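Local coordinates for protein topoisomerase IV subunit A (Escherichia coli, PDB 1ZVT) that is a subunit of a type II topoisomerase that decatenates DNA and relaxes supercoils, with a C-terminal beta-pinwheel domain that probably binds DNA and helps select the substrate, at residues A[5-10]-A[27-32]; A[78-81]-A[85-88]; A[202-207]-A[211-216]. One frame throughout, in Å; residues are numbered along the deposited sequence.

Contact 1 of 3, residues A[5-10]-A[27-32]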
ATOM      1  N   THR A   5      -9.209  -3.452  17.287  1.00 18.59           N
ATOM      2  CA  THR A   5      -9.347  -3.329  15.825  1.00 18.63           C
ATOM      3  C   THR A   5      -9.584  -1.871  15.523  1.00 17.99           C
ATOM      4  O   THR A   5     -10.481  -1.259  16.103  1.00 19.18           O
ATOM      5  CB  THR A   5     -10.530  -4.152  15.301  1.00 18.67           C
ATOM      6  OG1 THR A   5     -10.285  -5.526  15.602  1.00 19.44           O
ATOM      7  CG2 THR A   5     -10.686  -3.992  13.789  1.00 19.52           C
ATOM      8  N   ILE A   6      -8.780  -1.315  14.628  1.00 17.08           N
ATOM      9  CA  ILE A   6      -8.997   0.070  14.211  1.00 16.49           C
ATOM     10  C   ILE A   6      -9.770   0.040  12.891  1.00 16.00           C
ATOM     11  O   ILE A   6      -9.409  -0.698  11.975  1.00 16.98           O
ATOM     12  CB  ILE A   6      -7.669   0.837  14.000  1.00 17.07           C
ATOM     13  CG1 ILE A   6      -6.676   0.601  15.159  1.00 17.38           C
ATOM     14  CG2 ILE A   6      -7.977   2.314  13.738  1.00 18.55           C
ATOM     15  CD1 ILE A   6      -7.228   0.936  16.558  1.00 17.60           C
ATOM     16  N   VAL A   7     -10.843   0.821  12.824  1.00 15.92           N
ATOM     17  CA  VAL A   7     -11.745   0.821  11.666  1.00 16.36           C
ATOM     18  C   VAL A   7     -11.752   2.197  11.027  1.00 16.14           C
ATOM     19  O   VAL A   7     -11.969   3.205  11.709  1.00 16.80           O
ATOM     20  CB  VAL A   7     -13.185   0.449  12.096  1.00 16.45           C
ATOM     21  CG1 VAL A   7     -14.163   0.438  10.866  1.00 18.29           C
ATOM     22  CG2 VAL A   7     -13.181  -0.910  12.841  1.00 19.13           C
ATOM     23  N   LEU A   8     -11.490   2.215   9.723  1.00 16.22           N
ATOM     24  CA  LEU A   8     -11.431   3.433   8.905  1.00 17.18           C
ATOM     25  C   LEU A   8     -12.613   3.460   7.970  1.00 18.10           C
ATOM     26  O   LEU A   8     -12.937   2.449   7.324  1.00 17.15           O
ATOM     27  CB  LEU A   8     -10.144   3.410   8.075  1.00 16.28           C
ATOM     28  CG  LEU A   8      -9.938   4.537   7.062  1.00 17.72           C
ATOM     29  CD1 LEU A   8      -9.808   5.905   7.783  1.00 18.30           C
ATOM     30  CD2 LEU A   8      -8.705   4.240   6.171  1.00 18.17           C
ATOM     31  N   SER A   9     -13.268   4.609   7.892  1.00 18.29           N
ATOM     32  CA  SER A   9     -14.413   4.745   7.011  1.00 19.54           C
ATOM     33  C   SER A   9     -14.048   5.481   5.718  1.00 20.36           C
ATOM     34  O   SER A   9     -12.972   6.095   5.613  1.00 19.51           O
ATOM     35  CB  SER A   9     -15.550   5.471   7.723  1.00 20.19           C
ATOM     36  OG  SER A   9     -15.272   6.863   7.801  1.00 19.65           O
ATOM     37  N   GLN A  10     -14.964   5.424   4.741  1.00 20.51           N
ATOM     38  CA  GLN A  10     -14.746   6.055   3.429  1.00 22.02           C
ATOM     39  C   GLN A  10     -14.476   7.555   3.554  1.00 23.19           C
ATOM     40  O   GLN A  10     -13.651   8.116   2.818  1.00 23.48           O
ATOM     41  CB  GLN A  10     -15.977   5.835   2.540  1.00 22.32           C
ATOM     42  CG  GLN A  10     -16.139   4.408   2.043  1.00 22.01           C
ATOM     43  CD  GLN A  10     -14.954   3.930   1.214  1.00 24.48           C
ATOM     44  OE1 GLN A  10     -14.277   4.722   0.536  1.00 26.21           O
ATOM     45  NE2 GLN A  10     -14.677   2.629   1.288  1.00 21.50           N
ATOM     46  N   LEU A  27     -20.742  -1.992  11.619  1.00 24.70           N
ATOM     47  CA  LEU A  27     -20.838  -0.887  12.577  1.00 25.25           C
ATOM     48  C   LEU A  27     -21.706   0.248  12.061  1.00 26.13           C
ATOM     49  O   LEU A  27     -22.042   0.300  10.876  1.00 26.23           O
ATOM     50  CB  LEU A  27     -19.445  -0.351  12.898  1.00 24.64           C
ATOM     51  CG  LEU A  27     -18.494  -1.352  13.547  1.00 23.74           C
ATOM     52  CD1 LEU A  27     -17.079  -0.817  13.545  1.00 26.24           C
ATOM     53  CD2 LEU A  27     -18.935  -1.659  14.976  1.00 26.31           C
ATOM     54  N   ASN A  28     -22.054   1.153  12.981  1.00 27.61           N
ATOM     55  CA  ASN A  28     -22.774   2.377  12.678  1.00 29.13           C
ATOM     56  C   ASN A  28     -21.861   3.346  11.928  1.00 29.48           C
ATOM     57  O   ASN A  28     -20.740   3.609  12.360  1.00 29.97           O
ATOM     58  CB  ASN A  28     -23.255   2.985  14.004  1.00 30.09           C
ATOM     59  CG  ASN A  28     -24.111   4.234  13.829  1.00 33.13           C
ATOM     60  OD1 ASN A  28     -24.246   5.028  14.764  1.00 39.56           O
ATOM     61  ND2 ASN A  28     -24.695   4.414  12.654  1.00 37.87           N
ATOM     62  N   TYR A  29     -22.329   3.856  10.795  1.00 29.40           N
ATOM     63  CA  TYR A  29     -21.619   4.926  10.104  1.00 29.09           C
ATOM     64  C   TYR A  29     -22.530   6.127   9.997  1.00 30.35           C
ATOM     65  O   TYR A  29     -23.750   5.969  10.018  1.00 30.80           O
ATOM     66  CB  TYR A  29     -21.132   4.473   8.731  1.00 28.30           C
ATOM     67  CG  TYR A  29     -20.082   3.397   8.873  1.00 26.41           C
ATOM     68  CD1 TYR A  29     -20.435   2.050   8.884  1.00 25.42           C
ATOM     69  CD2 TYR A  29     -18.738   3.734   9.037  1.00 27.41           C
ATOM     70  CE1 TYR A  29     -19.471   1.054   9.051  1.00 22.87           C
ATOM     71  CE2 TYR A  29     -17.765   2.755   9.198  1.00 22.92           C
ATOM     72  CZ  TYR A  29     -18.136   1.422   9.195  1.00 22.76           C
ATOM     73  OH  TYR A  29     -17.173   0.448   9.374  1.00 20.17           O
ATOM     74  N   LYS A  30     -21.947   7.320   9.917  1.00 30.65           N
ATOM     75  CA  LYS A  30     -22.763   8.520   9.732  1.00 31.40           C
ATOM     76  C   LYS A  30     -23.385   8.500   8.333  1.00 31.59           C
ATOM     77  O   LYS A  30     -22.884   7.828   7.431  1.00 32.16           O
ATOM     78  CB  LYS A  30     -21.937   9.787   9.984  1.00 31.62           C
ATOM     79  CG  LYS A  30     -20.966  10.130   8.886  1.00 32.63           C
ATOM     80  CD  LYS A  30     -19.980  11.188   9.336  1.00 33.14           C
ATOM     81  CE  LYS A  30     -18.950  11.437   8.246  1.00 34.47           C
ATOM     82  NZ  LYS A  30     -19.377  12.539   7.339  1.00 34.35           N
ATOM     83  N   ALA A  31     -24.504   9.208   8.159  1.00 31.81           N
ATOM     84  CA  ALA A  31     -25.178   9.245   6.871  1.00 31.67           C
ATOM     85  C   ALA A  31     -24.196   9.558   5.744  1.00 31.09           C
ATOM     86  O   ALA A  31     -23.426  10.517   5.839  1.00 31.88           O
ATOM     87  CB  ALA A  31     -26.285  10.304   6.898  1.00 31.55           C
ATOM     88  N   GLY A  32     -24.214   8.749   4.689  1.00 30.82           N
ATOM     89  CA  GLY A  32     -23.310   8.943   3.551  1.00 30.11           C
ATOM     90  C   GLY A  32     -21.937   8.295   3.730  1.00 29.90           C
ATOM     91  O   GLY A  32     -21.090   8.366   2.841  1.00 30.26           O
TER

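Contact 2 of 3, residues A[78-81]-A[85-88]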
ATOM      1  N   LEU A  78      -5.022  14.763  12.588  1.00 19.88           N
ATOM      2  CA  LEU A  78      -3.866  14.881  11.675  1.00 19.50           C
ATOM      3  C   LEU A  78      -3.950  16.139  10.868  1.00 20.74           C
ATOM      4  O   LEU A  78      -5.048  16.556  10.475  1.00 20.25           O
ATOM      5  CB  LEU A  78      -3.838  13.700  10.688  1.00 20.61           C
ATOM      6  CG  LEU A  78      -4.051  12.292  11.236  1.00 20.62           C
ATOM      7  CD1 LEU A  78      -4.074  11.277  10.055  1.00 19.67           C
ATOM      8  CD2 LEU A  78      -2.951  11.949  12.243  1.00 22.50           C
ATOM      9  N   THR A  79      -2.783  16.727  10.604  1.00 20.38           N
ATOM     10  CA  THR A  79      -2.682  17.930   9.777  1.00 22.36           C
ATOM     11  C   THR A  79      -2.382  17.468   8.369  1.00 23.22           C
ATOM     12  O   THR A  79      -1.226  17.196   8.032  1.00 24.42           O
ATOM     13  CB  THR A  79      -1.547  18.832  10.228  1.00 22.48           C
ATOM     14  OG1 THR A  79      -1.715  19.150  11.613  1.00 22.81           O
ATOM     15  CG2 THR A  79      -1.544  20.122   9.396  1.00 22.13           C
ATOM     16  N   LEU A  80      -3.428  17.319   7.569  1.00 24.42           N
ATOM     17  CA  LEU A  80      -3.266  16.862   6.196  1.00 25.90           C
ATOM     18  C   LEU A  80      -2.970  18.031   5.268  1.00 26.87           C
ATOM     19  O   LEU A  80      -3.505  19.129   5.470  1.00 27.42           O
ATOM     20  CB  LEU A  80      -4.517  16.111   5.741  1.00 26.44           C
ATOM     21  CG  LEU A  80      -4.931  14.879   6.561  1.00 27.54           C
ATOM     22  CD1 LEU A  80      -6.232  14.283   6.039  1.00 30.20           C
ATOM     23  CD2 LEU A  80      -3.833  13.824   6.577  1.00 27.61           C
ATOM     24  N   PRO A  81      -2.105  17.811   4.257  1.00 27.32           N
ATOM     25  CA  PRO A  81      -1.896  18.818   3.216  1.00 28.33           C
ATOM     26  C   PRO A  81      -3.209  19.174   2.512  1.00 29.27           C
ATOM     27  O   PRO A  81      -4.143  18.371   2.498  1.00 29.17           O
ATOM     28  CB  PRO A  81      -0.934  18.120   2.243  1.00 28.57           C
ATOM     29  CG  PRO A  81      -0.198  17.137   3.095  1.00 28.38           C
ATOM     30  CD  PRO A  81      -1.237  16.632   4.057  1.00 27.35           C
ATOM     31  N   THR A  85      -5.951  13.042   1.036  1.00 27.15           N
ATOM     32  CA  THR A  85      -6.845  12.082   1.656  1.00 25.83           C
ATOM     33  C   THR A  85      -6.011  11.019   2.371  1.00 25.99           C
ATOM     34  O   THR A  85      -4.843  10.812   2.033  1.00 24.71           O
ATOM     35  CB  THR A  85      -7.726  11.364   0.614  1.00 26.22           C
ATOM     36  OG1 THR A  85      -6.903  10.832  -0.441  1.00 26.40           O
ATOM     37  CG2 THR A  85      -8.781  12.310   0.014  1.00 27.15           C
ATOM     38  N   VAL A  86      -6.620  10.345   3.342  1.00 24.61           N
ATOM     39  CA  VAL A  86      -5.977   9.205   4.011  1.00 24.78           C
ATOM     40  C   VAL A  86      -6.327   7.926   3.279  1.00 24.38           C
ATOM     41  O   VAL A  86      -7.493   7.486   3.264  1.00 25.56           O
ATOM     42  CB  VAL A  86      -6.408   9.095   5.481  1.00 23.99           C
ATOM     43  CG1 VAL A  86      -5.963   7.777   6.086  1.00 24.95           C
ATOM     44  CG2 VAL A  86      -5.839  10.272   6.270  1.00 25.56           C
ATOM     45  N   ASP A  87      -5.316   7.305   2.678  1.00 23.39           N
ATOM     46  CA  ASP A  87      -5.577   6.207   1.759  1.00 22.90           C
ATOM     47  C   ASP A  87      -5.224   4.831   2.289  1.00 22.05           C
ATOM     48  O   ASP A  87      -5.745   3.817   1.813  1.00 21.95           O
ATOM     49  CB  ASP A  87      -4.840   6.461   0.436  1.00 23.41           C
ATOM     50  CG  ASP A  87      -5.355   7.681  -0.289  1.00 26.41           C
ATOM     51  OD1 ASP A  87      -6.444   8.196   0.070  1.00 25.64           O
ATOM     52  OD2 ASP A  87      -4.664   8.157  -1.218  1.00 29.78           O
ATOM     53  N   HIS A  88      -4.313   4.788   3.267  1.00 20.68           N
ATOM     54  CA  HIS A  88      -3.773   3.526   3.727  1.00 20.80           C
ATOM     55  C   HIS A  88      -3.612   3.523   5.238  1.00 20.07           C
ATOM     56  O   HIS A  88      -3.249   4.555   5.828  1.00 19.77           O
ATOM     57  CB  HIS A  88      -2.416   3.200   3.066  1.00 21.89           C
ATOM     58  CG  HIS A  88      -2.360   3.519   1.595  1.00 24.62           C
ATOM     59  ND1 HIS A  88      -2.930   2.711   0.636  1.00 27.16           N
ATOM     60  CD2 HIS A  88      -1.806   4.559   0.932  1.00 27.94           C
ATOM     61  CE1 HIS A  88      -2.740   3.247  -0.553  1.00 25.27           C
ATOM     62  NE2 HIS A  88      -2.057   4.366  -0.405  1.00 28.06           N
TER

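Contact 3 of 3, residues A[202-207]-A[211-216]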
ATOM      1  N   LEU A 202      -0.500 -16.124 -10.705  1.00 23.37           N
ATOM      2  CA  LEU A 202      -1.350 -14.946 -10.910  1.00 25.14           C
ATOM      3  C   LEU A 202      -2.289 -15.204 -12.073  1.00 24.97           C
ATOM      4  O   LEU A 202      -1.859 -15.627 -13.160  1.00 24.67           O
ATOM      5  CB  LEU A 202      -0.507 -13.705 -11.232  1.00 26.32           C
ATOM      6  CG  LEU A 202      -0.028 -12.914 -10.010  1.00 29.10           C
ATOM      7  CD1 LEU A 202       1.241 -13.489  -9.446  1.00 32.40           C
ATOM      8  CD2 LEU A 202       0.193 -11.492 -10.431  1.00 30.54           C
ATOM      9  N   THR A 203      -3.565 -14.923 -11.863  1.00 23.75           N
ATOM     10  CA  THR A 203      -4.527 -14.975 -12.943  1.00 23.92           C
ATOM     11  C   THR A 203      -5.020 -13.551 -13.109  1.00 24.06           C
ATOM     12  O   THR A 203      -5.483 -12.957 -12.155  1.00 24.17           O
ATOM     13  CB  THR A 203      -5.692 -15.912 -12.608  1.00 24.34           C
ATOM     14  OG1 THR A 203      -5.180 -17.243 -12.395  1.00 26.16           O
ATOM     15  CG2 THR A 203      -6.700 -15.944 -13.723  1.00 25.00           C
ATOM     16  N   ILE A 204      -4.891 -13.018 -14.316  1.00 23.95           N
ATOM     17  CA  ILE A 204      -5.167 -11.601 -14.566  1.00 23.77           C
ATOM     18  C   ILE A 204      -6.250 -11.511 -15.621  1.00 24.16           C
ATOM     19  O   ILE A 204      -6.146 -12.164 -16.669  1.00 24.74           O
ATOM     20  CB  ILE A 204      -3.869 -10.867 -15.041  1.00 23.89           C
ATOM     21  CG1 ILE A 204      -2.744 -11.013 -14.007  1.00 25.37           C
ATOM     22  CG2 ILE A 204      -4.134  -9.394 -15.356  1.00 25.23           C
ATOM     23  CD1 ILE A 204      -1.404 -10.417 -14.434  1.00 25.36           C
ATOM     24  N   HIS A 205      -7.289 -10.705 -15.364  1.00 22.75           N
ATOM     25  CA  HIS A 205      -8.354 -10.529 -16.331  1.00 23.30           C
ATOM     26  C   HIS A 205      -8.434  -9.093 -16.794  1.00 23.04           C
ATOM     27  O   HIS A 205      -8.196  -8.178 -16.018  1.00 21.59           O
ATOM     28  CB  HIS A 205      -9.705 -10.882 -15.738  1.00 24.01           C
ATOM     29  CG  HIS A 205      -9.738 -12.210 -15.053  1.00 28.46           C
ATOM     30  ND1 HIS A 205     -10.590 -13.215 -15.444  1.00 32.04           N
ATOM     31  CD2 HIS A 205      -9.043 -12.692 -13.999  1.00 31.67           C
ATOM     32  CE1 HIS A 205     -10.424 -14.260 -14.660  1.00 29.90           C
ATOM     33  NE2 HIS A 205      -9.503 -13.965 -13.763  1.00 34.10           N
ATOM     34  N   VAL A 206      -8.720  -8.920 -18.077  1.00 22.25           N
ATOM     35  CA  VAL A 206      -9.072  -7.637 -18.640  1.00 23.66           C
ATOM     36  C   VAL A 206     -10.358  -7.925 -19.401  1.00 24.88           C
ATOM     37  O   VAL A 206     -10.307  -8.519 -20.487  1.00 24.72           O
ATOM     38  CB  VAL A 206      -8.014  -7.146 -19.674  1.00 23.72           C
ATOM     39  CG1 VAL A 206      -8.454  -5.862 -20.329  1.00 24.98           C
ATOM     40  CG2 VAL A 206      -6.603  -6.996 -19.042  1.00 25.52           C
ATOM     41  N   GLY A 207     -11.490  -7.500 -18.850  1.00 26.38           N
ATOM     42  CA  GLY A 207     -12.798  -7.891 -19.407  1.00 28.41           C
ATOM     43  C   GLY A 207     -12.878  -9.410 -19.512  1.00 29.25           C
ATOM     44  O   GLY A 207     -12.564 -10.128 -18.552  1.00 29.95           O
ATOM     45  N   ILE A 211      -5.381 -14.207 -18.547  1.00 27.71           N
ATOM     46  CA  ILE A 211      -4.094 -14.902 -18.636  1.00 27.96           C
ATOM     47  C   ILE A 211      -3.722 -15.484 -17.294  1.00 27.44           C
ATOM     48  O   ILE A 211      -3.964 -14.876 -16.256  1.00 26.71           O
ATOM     49  CB  ILE A 211      -2.899 -14.062 -19.199  1.00 28.43           C
ATOM     50  CG1 ILE A 211      -2.645 -12.801 -18.368  1.00 29.84           C
ATOM     51  CG2 ILE A 211      -3.110 -13.708 -20.673  1.00 30.17           C
ATOM     52  CD1 ILE A 211      -1.174 -12.326 -18.410  1.00 34.69           C
ATOM     53  N   LYS A 212      -3.151 -16.679 -17.331  1.00 27.38           N
ATOM     54  CA  LYS A 212      -2.746 -17.380 -16.130  1.00 28.10           C
ATOM     55  C   LYS A 212      -1.218 -17.506 -16.168  1.00 28.33           C
ATOM     56  O   LYS A 212      -0.646 -18.016 -17.145  1.00 28.55           O
ATOM     57  CB  LYS A 212      -3.430 -18.750 -16.048  1.00 28.61           C
ATOM     58  CG  LYS A 212      -3.148 -19.485 -14.738  1.00 29.69           C
ATOM     59  CD  LYS A 212      -3.970 -20.760 -14.578  1.00 31.06           C
ATOM     60  CE  LYS A 212      -3.892 -21.177 -13.113  1.00 36.03           C
ATOM     61  NZ  LYS A 212      -3.944 -22.658 -12.865  1.00 40.67           N
ATOM     62  N   LEU A 213      -0.557 -16.991 -15.138  1.00 26.82           N
ATOM     63  CA  LEU A 213       0.892 -16.998 -15.079  1.00 25.73           C
ATOM     64  C   LEU A 213       1.316 -17.838 -13.901  1.00 25.69           C
ATOM     65  O   LEU A 213       1.276 -17.377 -12.767  1.00 23.54           O
ATOM     66  CB  LEU A 213       1.428 -15.567 -14.934  1.00 26.68           C
ATOM     67  CG  LEU A 213       0.893 -14.616 -15.999  1.00 27.62           C
ATOM     68  CD1 LEU A 213       1.147 -13.168 -15.609  1.00 29.15           C
ATOM     69  CD2 LEU A 213       1.517 -14.954 -17.352  1.00 30.98           C
ATOM     70  N   ARG A 214       1.695 -19.085 -14.166  1.00 25.69           N
ATOM     71  CA  ARG A 214       2.249 -19.927 -13.112  1.00 26.43           C
ATOM     72  C   ARG A 214       3.716 -19.554 -12.898  1.00 26.57           C
ATOM     73  O   ARG A 214       4.258 -18.746 -13.657  1.00 25.60           O
ATOM     74  CB  ARG A 214       2.146 -21.414 -13.480  1.00 28.02           C
ATOM     75  CG  ARG A 214       0.738 -21.899 -13.810  1.00 29.71           C
ATOM     76  CD  ARG A 214       0.837 -23.209 -14.587  1.00 35.63           C
ATOM     77  NE  ARG A 214       1.742 -23.058 -15.731  1.00 38.76           N
ATOM     78  CZ  ARG A 214       2.106 -24.035 -16.561  1.00 41.62           C
ATOM     79  NH1 ARG A 214       1.642 -25.272 -16.397  1.00 43.18           N
ATOM     80  NH2 ARG A 214       2.943 -23.770 -17.559  1.00 40.84           N
ATOM     81  N   PRO A 215       4.378 -20.159 -11.890  1.00 26.83           N
ATOM     82  CA  PRO A 215       5.806 -19.892 -11.688  1.00 26.95           C
ATOM     83  C   PRO A 215       6.627 -19.984 -12.976  1.00 27.77           C
ATOM     84  O   PRO A 215       7.516 -19.151 -13.193  1.00 26.66           O
ATOM     85  CB  PRO A 215       6.224 -20.972 -10.693  1.00 27.72           C
ATOM     86  CG  PRO A 215       4.986 -21.218  -9.913  1.00 27.28           C
ATOM     87  CD  PRO A 215       3.854 -21.094 -10.877  1.00 27.07           C
ATOM     88  N   GLU A 216       6.321 -20.983 -13.809  1.00 28.41           N
ATOM     89  CA  GLU A 216       6.985 -21.149 -15.111  1.00 29.84           C
ATOM     90  C   GLU A 216       6.910 -19.888 -15.967  1.00 29.35           C
ATOM     91  O   GLU A 216       7.929 -19.429 -16.483  1.00 30.13           O
ATOM     92  CB  GLU A 216       6.455 -22.381 -15.865  1.00 30.56           C
ATOM     93  CG  GLU A 216       6.830 -23.729 -15.206  1.00 34.80           C
ATOM     94  CD  GLU A 216       5.848 -24.212 -14.129  1.00 39.60           C
ATOM     95  OE1 GLU A 216       5.016 -23.429 -13.613  1.00 39.08           O
ATOM     96  OE2 GLU A 216       5.921 -25.410 -13.787  1.00 42.66           O
TER

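Contact 1 of 3, residues A[5-10]-A[27-32]
Val-7 sends its two methyls to two different residues of the 27-32 loop. The fork opens with CG1 anti to the backbone N (chi1 -180°) and CG2 beside it, which lets one methyl reach mainly the leucine and the other the tyrosine. CG2 meets CD1 of Leu-27 tip to tip at 4.0 Å, a plain methyl-to-methyl contact between two branched aliphatic chains. CG1 comes to the edge of the Tyr-29 ring, near its plane, and stands 3.4 Å from the phenolic OH; the two side chains cross at about a right angle. That hydroxyl is hydrogen-bonded to the carbonyl O of Ala-24, which pins the end of the ring beside the valine, and Arg-15 makes a cation-pi contact with the same ring. Strand 3-9, which carries Val-7, is an inner strand of a four-stranded antiparallel sheet, one blade of the beta-pinwheel, and the loop passes over one side of that sheet on its way from strand 13-18 to strand 35-42. Leu-8, by contrast, turns away from the loop and packs on Val-14 and Met-89. Two residues beyond Val-7, Ser-9 again faces the loop. Its CB approaches the Tyr-29 ring obliquely, 3.8 Å from CE2 and 3.9 Å from CD2. A small residue suits this site, since the ring comes close to CB while chi1 of 76° holds OG between the backbone N and carbonyl carbon. From there OG serves two hydrogen bonds, with Asp-33 OD2 and with the backbone N of Trp-13.

Contact 2 of 3, residues A[78-81]-A[85-88]
Leu-80 and Val-86 form the close-packed part of this contact, where the loop leading into strand 86-90 folds back against the strand's first residue. The strand is an outermost one of a four-stranded antiparallel sheet, a blade of the beta-pinwheel, and Asp-87 and His-88 both face Val-50 on the neighbouring strand as a classic beta bulge. A single methyl of the valine does the touching: CG2 sits 4.0 Å from CD1 of Leu-80 and 4.1 Å from CD2, fitting against both ends of the leucine fork, and the side chains cross at about a right angle. With CG1 of Val-86 anti to the backbone N (chi1 169°), CG2 takes the place beside that nitrogen and meets the loop. Leu-78 adds a looser touch, its CD1 4.3 Å from the same CG2. Aliphatic residues suit this purely nonpolar seam, which no hydrogen bond crosses; Tyr-57 packs against both leucines, and Phe-49 and Leu-74 lie against the valine.

The margins are polar and more open. Thr-79 is exposed and takes no part in the packing, its OG1 hydrogen-bonded to Arg-120 NH1. Thr-85, also exposed, has a CB that points away from the loop, and its backbone N is held by Ser-52 OG. Its hydroxyl turns instead to the strand's own acid: OG1 donates to OD1 of Asp-87 over 2.7 Å, reaching that oxygen on the syn side, 20° out of the carboxylate plane.

Contact 3 of 3, residues A[202-207]-A[211-216]
The carbonyl O of Leu-202 takes the shortest bond of this contact, 2.7 Å from the backbone N of Leu-213. The same oxygen also receives a CA-H...O contact from Lys-212 CA. In return, Leu-202 N donates to Leu-213 O over 3.0 Å. Ile-204 and Ile-211 repeat the reciprocal pair: Ile-204 N reaches Ile-211 O at 2.8 Å, and Ile-211 N reaches Ile-204 O at 2.9 Å. Together they bind the two arms of a beta hairpin, strands 201-206 and 209-213, of which the portions 202-206 and 211-213 run nearly antiparallel, at 161°; strand 240-244 borders the first arm on its other side.

Leucine and isoleucine suit the face shared by these hydrogen-bonded pairs, which turns toward Leu-148 and Ile-150 of strand 146-151. Contact there runs diagonally as well as straight across: Ile-204 CD1 lies 3.9 Å from Leu-213 CD1, the chains meeting obliquely, while Ile-204 CB is 4.0 Å from Ile-211 CG1. Ile-211 chi1 of 58° tucks that CG1 back over its own backbone, leaning toward the first arm. On the reverse face, the non-hydrogen-bonded pair Thr-203 and Lys-212 is more polar. Thr-203 OG1 rests 3.8 Å from CG of Lys-212, whose aliphatic stem lies against the threonine while its charged end leads away.

In the fold
From the N terminus, contact 1 comes first, its second segment returning to strand 3-9 after strand 13-18 and so closing the loop that leads to strand 35-42. Contact 2 follows, shutting a much shorter turn just ahead of strand 86-90 in the next sheet. Contact 3 comes far later and closes the hairpin of strands 201-206 and 209-213. The three lie in series, with none nested or crossed. Contacts 1 and 2 are neighbours, their centres about 16 Å apart, and Met-89 of strand 86-90 touches Ile-6, joining the two sheets. Contact 3 stands about 34 Å from each by centres, on the opposite side of the chain's centre from contact 2.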